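Side-chain contacts in ORF 37 (Human herpesvirus 8 type M, PDB 3FHD), which cleaves double- and single-stranded DNA as an endonuclease and exonuclease and takes part in processing branched viral DNA intermediates, promoting production of packaged unit-length genomes: residues Y88-F93 and R112-V117; R146-S149 and L153-V156. All blocks are in the same frame, centred on the assembly; numbering follows the deposited sequence.

Interaction 1: Y88-F93 and R112-V117; sequences YNYFLF and RVFGGV
Phe114 drives the edge of its ring into one face of Tyr90, and these two residues account for essentially all of the surface that the segments bury against each other. The evidence for a T-shaped (edge-to-face) pair is consistent: the ring centroids lie 4.8 Å apart and the planes meet at 78°. Phe114 CE2 is the leading atom, 3.4 Å above the Tyr90 plane and over the middle of the ring. It lies 3.5 Å from both Tyr90 CE1 and Tyr90 CZ, while Phe114 CZ reaches toward the root of the same ring, 3.8 Å from Tyr90 CG.

The two long side chains bridge a gap in which the nearest alpha carbons, those of Tyr90 and Val113, are 10.4 Å apart, and the first torsions aim the rings at each other. Tyr90 carries its CG opposite the backbone N (chi1 171°), and Phe114 carries its own opposite the carbonyl carbon (chi1 -60°).

The contact joins the helix 83-100 to the chain that leaves helix 104-113, in the helical part of this PD-(D/E)XK-superfamily nuclease. There a type I' turn from Phe114 to Val117 reverses the chain. Its central residues, Gly115 and Gly116, both have positive phi, and its closing bond, Val117 N to Phe114 O, is weak.

Tyr90 OH is hydrogen-bonded to Leu119 O, tethering the far end of the ring to the chain just beyond the turn. Phe109 also meets Tyr90 edge-to-face, and Val125 of helix 122-130 touches both Tyr90 and Phe114.

Interaction 2: R146-S149 and L153-V156; sequences RATS and LNPV
With CG swung opposite the backbone N (chi1 -177°), the Asn154 side chain reaches toward Thr148, where its amide ends do different work. Thr148, its OG1 set between the backbone N and the carbonyl carbon (chi1 63°), turns its methyl, CG2, anti to that carbon, where it faces Asn154 and Val156. The ND2 end of the amide comes to 3.0 Å from Ala147 O, but the angle is too poor for a hydrogen bond; the same nitrogen lies 3.8 Å from Thr148 CA.

The OD1 end turns back on its own segment and accepts the N-H of Val156, N to OD1 2.8 Å, in the carbonyl plane and at 166° at the hydrogen. This is a capping bond: Asn154 precedes the turn into helix 157-161, so the contact sets the end of helix 134-147 against the loop that leads into the next helix. Held by that bond, the amide keeps ND2 facing the earlier segment.

The apolar part is where Thr148 CG2 and Val156 CG2 approach to 4.2 Å, the side chains crossing at about a right angle. Thr148 OG1 is engaged elsewhere, by Val144 O and Phe229 N, while Trp157 and Leu160 also touch Thr148.

How the interactions relate
Interactions 1 and 2 follow one another in series along the chain, the first closing at Val117 before the second opens at Arg146, and their centres lie 19 Å apart on the same side of the chain's centre. Helix 83-100 connects them: it supplies residues 88-93, and Phe93 CE1 packs 3.8 Å from Ala147 CB of interaction 2. Val96 of the same helix touches Val156. Interaction 1 is the more peripheral, about 27 Å from the chain's centre against about 14 Å for interaction 2. Both belong to the helical portion ahead of the sheet strands; both lie away from the magnesium site and join helices and the loops that follow or precede them.

Interaction 1: Y88-F93 and R112-V117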
# COMPACT_ATOMS: atom_id res chain seq x y z
N TYR A 88 6.11 -6.30 -20.50
CA TYR A 88 7.03 -6.59 -19.38
C TYR A 88 6.48 -7.68 -18.45
O TYR A 88 7.22 -8.62 -18.11
CB TYR A 88 7.33 -5.32 -18.55
CG TYR A 88 7.99 -5.63 -17.21
CD1 TYR A 88 9.29 -6.13 -17.16
CD2 TYR A 88 7.29 -5.46 -16.01
CE1 TYR A 88 9.91 -6.45 -15.92
CE2 TYR A 88 7.88 -5.79 -14.77
CZ TYR A 88 9.20 -6.26 -14.74
OH TYR A 88 9.78 -6.58 -13.53
N ASN A 89 5.22 -7.54 -18.02
CA ASN A 89 4.60 -8.56 -17.14
C ASN A 89 4.74 -9.96 -17.76
O ASN A 89 5.08 -10.93 -17.09
CB ASN A 89 3.13 -8.27 -16.84
CG ASN A 89 2.95 -7.32 -15.62
OD1 ASN A 89 2.40 -7.72 -14.59
ND2 ASN A 89 3.43 -6.11 -15.73
N TYR A 90 4.46 -10.07 -19.05
CA TYR A 90 4.62 -11.35 -19.72
C TYR A 90 6.04 -11.92 -19.61
O TYR A 90 6.22 -13.05 -19.17
CB TYR A 90 4.16 -11.30 -21.19
CG TYR A 90 4.56 -12.57 -21.91
CD1 TYR A 90 3.88 -13.78 -21.65
CD2 TYR A 90 5.60 -12.58 -22.83
CE1 TYR A 90 4.25 -14.97 -22.29
CE2 TYR A 90 5.97 -13.78 -23.50
CZ TYR A 90 5.30 -14.94 -23.22
OH TYR A 90 5.65 -16.11 -23.88
N PHE A 91 7.04 -11.15 -20.02
CA PHE A 91 8.45 -11.60 -19.93
C PHE A 91 8.87 -11.93 -18.50
O PHE A 91 9.61 -12.91 -18.27
CB PHE A 91 9.39 -10.55 -20.53
CG PHE A 91 9.32 -10.49 -22.06
CD1 PHE A 91 9.88 -11.50 -22.82
CD2 PHE A 91 8.66 -9.45 -22.69
CE1 PHE A 91 9.80 -11.48 -24.24
CE2 PHE A 91 8.57 -9.40 -24.08
CZ PHE A 91 9.15 -10.43 -24.87
N LEU A 92 8.47 -11.07 -17.56
CA LEU A 92 8.76 -11.28 -16.14
C LEU A 92 8.22 -12.64 -15.68
O LEU A 92 8.94 -13.46 -15.14
CB LEU A 92 8.12 -10.16 -15.29
CG LEU A 92 8.31 -10.39 -13.78
CD1 LEU A 92 9.81 -10.63 -13.40
CD2 LEU A 92 7.72 -9.24 -13.03
N PHE A 93 6.92 -12.84 -15.82
CA PHE A 93 6.29 -14.08 -15.38
C PHE A 93 6.65 -15.32 -16.21
O PHE A 93 6.68 -16.42 -15.66
CB PHE A 93 4.79 -13.91 -15.16
CG PHE A 93 4.48 -13.23 -13.84
CD1 PHE A 93 4.21 -14.00 -12.70
CD2 PHE A 93 4.52 -11.84 -13.73
CE1 PHE A 93 3.93 -13.39 -11.47
CE2 PHE A 93 4.25 -11.19 -12.50
CZ PHE A 93 3.97 -11.98 -11.35
N ARG A 112 -5.02 -16.44 -24.25
CA ARG A 112 -6.10 -15.48 -24.47
C ARG A 112 -5.63 -14.21 -25.17
O ARG A 112 -6.43 -13.48 -25.75
CB ARG A 112 -6.77 -15.09 -23.15
CG ARG A 112 -7.47 -16.24 -22.40
CD ARG A 112 -8.62 -16.80 -23.24
NE ARG A 112 -8.86 -18.21 -22.96
CZ ARG A 112 -9.64 -18.99 -23.70
NH1 ARG A 112 -9.81 -20.27 -23.35
NH2 ARG A 112 -10.25 -18.51 -24.78
N VAL A 113 -4.34 -13.92 -25.10
CA VAL A 113 -3.82 -12.67 -25.66
C VAL A 113 -3.04 -12.96 -26.95
O VAL A 113 -3.06 -12.13 -27.86
CB VAL A 113 -2.96 -11.85 -24.62
CG1 VAL A 113 -2.40 -10.53 -25.21
CG2 VAL A 113 -3.76 -11.56 -23.34
N PHE A 114 -2.35 -14.10 -27.01
CA PHE A 114 -1.41 -14.39 -28.12
C PHE A 114 -1.99 -15.39 -29.12
O PHE A 114 -1.25 -15.88 -29.97
CB PHE A 114 -0.06 -14.95 -27.62
CG PHE A 114 0.71 -14.05 -26.69
CD1 PHE A 114 0.42 -12.69 -26.55
CD2 PHE A 114 1.82 -14.57 -26.00
CE1 PHE A 114 1.17 -11.87 -25.68
CE2 PHE A 114 2.59 -13.76 -25.14
CZ PHE A 114 2.27 -12.43 -24.97
N GLY A 115 -3.27 -15.71 -29.00
CA GLY A 115 -3.92 -16.64 -29.91
C GLY A 115 -3.42 -18.07 -29.81
O GLY A 115 -3.64 -18.85 -30.71
N GLY A 116 -2.75 -18.41 -28.71
CA GLY A 116 -2.26 -19.78 -28.52
C GLY A 116 -0.77 -19.97 -28.75
O GLY A 116 -0.25 -21.06 -28.53
N VAL A 117 -0.07 -18.91 -29.16
CA VAL A 117 1.36 -19.00 -29.54
C VAL A 117 2.30 -18.50 -28.43
O VAL A 117 2.06 -17.44 -27.85
CB VAL A 117 1.61 -18.21 -30.85
CG1 VAL A 117 3.09 -18.21 -31.23
CG2 VAL A 117 0.77 -18.77 -31.97

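Interaction 2: R146-S149 and L153-V156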
# COMPACT_ATOMS: atom_id res chain seq x y z
N ARG A 146 -2.48 -12.08 -6.96
CA ARG A 146 -2.56 -13.40 -6.32
C ARG A 146 -1.17 -14.07 -6.24
O ARG A 146 -0.84 -14.65 -5.20
CB ARG A 146 -3.60 -14.29 -7.02
CG ARG A 146 -5.07 -13.90 -6.71
CD ARG A 146 -5.49 -14.22 -5.25
NE ARG A 146 -5.11 -13.15 -4.33
CZ ARG A 146 -5.08 -13.22 -3.00
NH1 ARG A 146 -4.69 -12.17 -2.30
NH2 ARG A 146 -5.47 -14.31 -2.35
N ALA A 147 -0.37 -13.94 -7.29
CA ALA A 147 0.98 -14.51 -7.34
C ALA A 147 1.98 -13.88 -6.35
O ALA A 147 3.07 -14.42 -6.11
CB ALA A 147 1.52 -14.38 -8.74
N THR A 148 1.64 -12.70 -5.82
CA THR A 148 2.52 -11.92 -4.96
C THR A 148 1.94 -11.59 -3.57
O THR A 148 2.41 -10.67 -2.91
CB THR A 148 3.00 -10.60 -5.66
OG1 THR A 148 1.88 -9.70 -5.97
CG2 THR A 148 3.83 -10.94 -6.92
N SER A 149 0.92 -12.32 -3.14
CA SER A 149 0.27 -12.08 -1.84
C SER A 149 1.13 -12.16 -0.54
O SER A 149 0.71 -11.68 0.50
CB SER A 149 -1.02 -12.91 -1.70
OG SER A 149 -0.74 -14.28 -1.85
N LEU A 153 8.10 -11.11 1.32
CA LEU A 153 8.67 -12.49 1.36
C LEU A 153 8.82 -13.13 -0.02
O LEU A 153 9.51 -14.15 -0.18
CB LEU A 153 7.80 -13.41 2.23
CG LEU A 153 7.47 -13.02 3.67
CD1 LEU A 153 6.66 -14.15 4.34
CD2 LEU A 153 8.70 -12.60 4.50
N ASN A 154 8.15 -12.56 -1.01
CA ASN A 154 8.18 -13.08 -2.38
C ASN A 154 9.47 -12.56 -3.05
O ASN A 154 9.75 -11.38 -3.01
CB ASN A 154 6.93 -12.63 -3.17
CG ASN A 154 6.89 -13.21 -4.58
OD1 ASN A 154 7.83 -13.04 -5.35
ND2 ASN A 154 5.79 -13.89 -4.93
N PRO A 155 10.25 -13.46 -3.65
CA PRO A 155 11.52 -12.99 -4.20
C PRO A 155 11.43 -12.03 -5.39
O PRO A 155 12.45 -11.42 -5.74
CB PRO A 155 12.21 -14.29 -4.64
CG PRO A 155 11.06 -15.21 -4.93
CD PRO A 155 10.09 -14.92 -3.83
N VAL A 156 10.25 -11.88 -6.01
CA VAL A 156 10.11 -10.93 -7.13
C VAL A 156 9.52 -9.58 -6.72
O VAL A 156 9.43 -8.71 -7.57
CB VAL A 156 9.32 -11.51 -8.36
CG1 VAL A 156 9.83 -12.94 -8.71
CG2 VAL A 156 7.80 -11.46 -8.16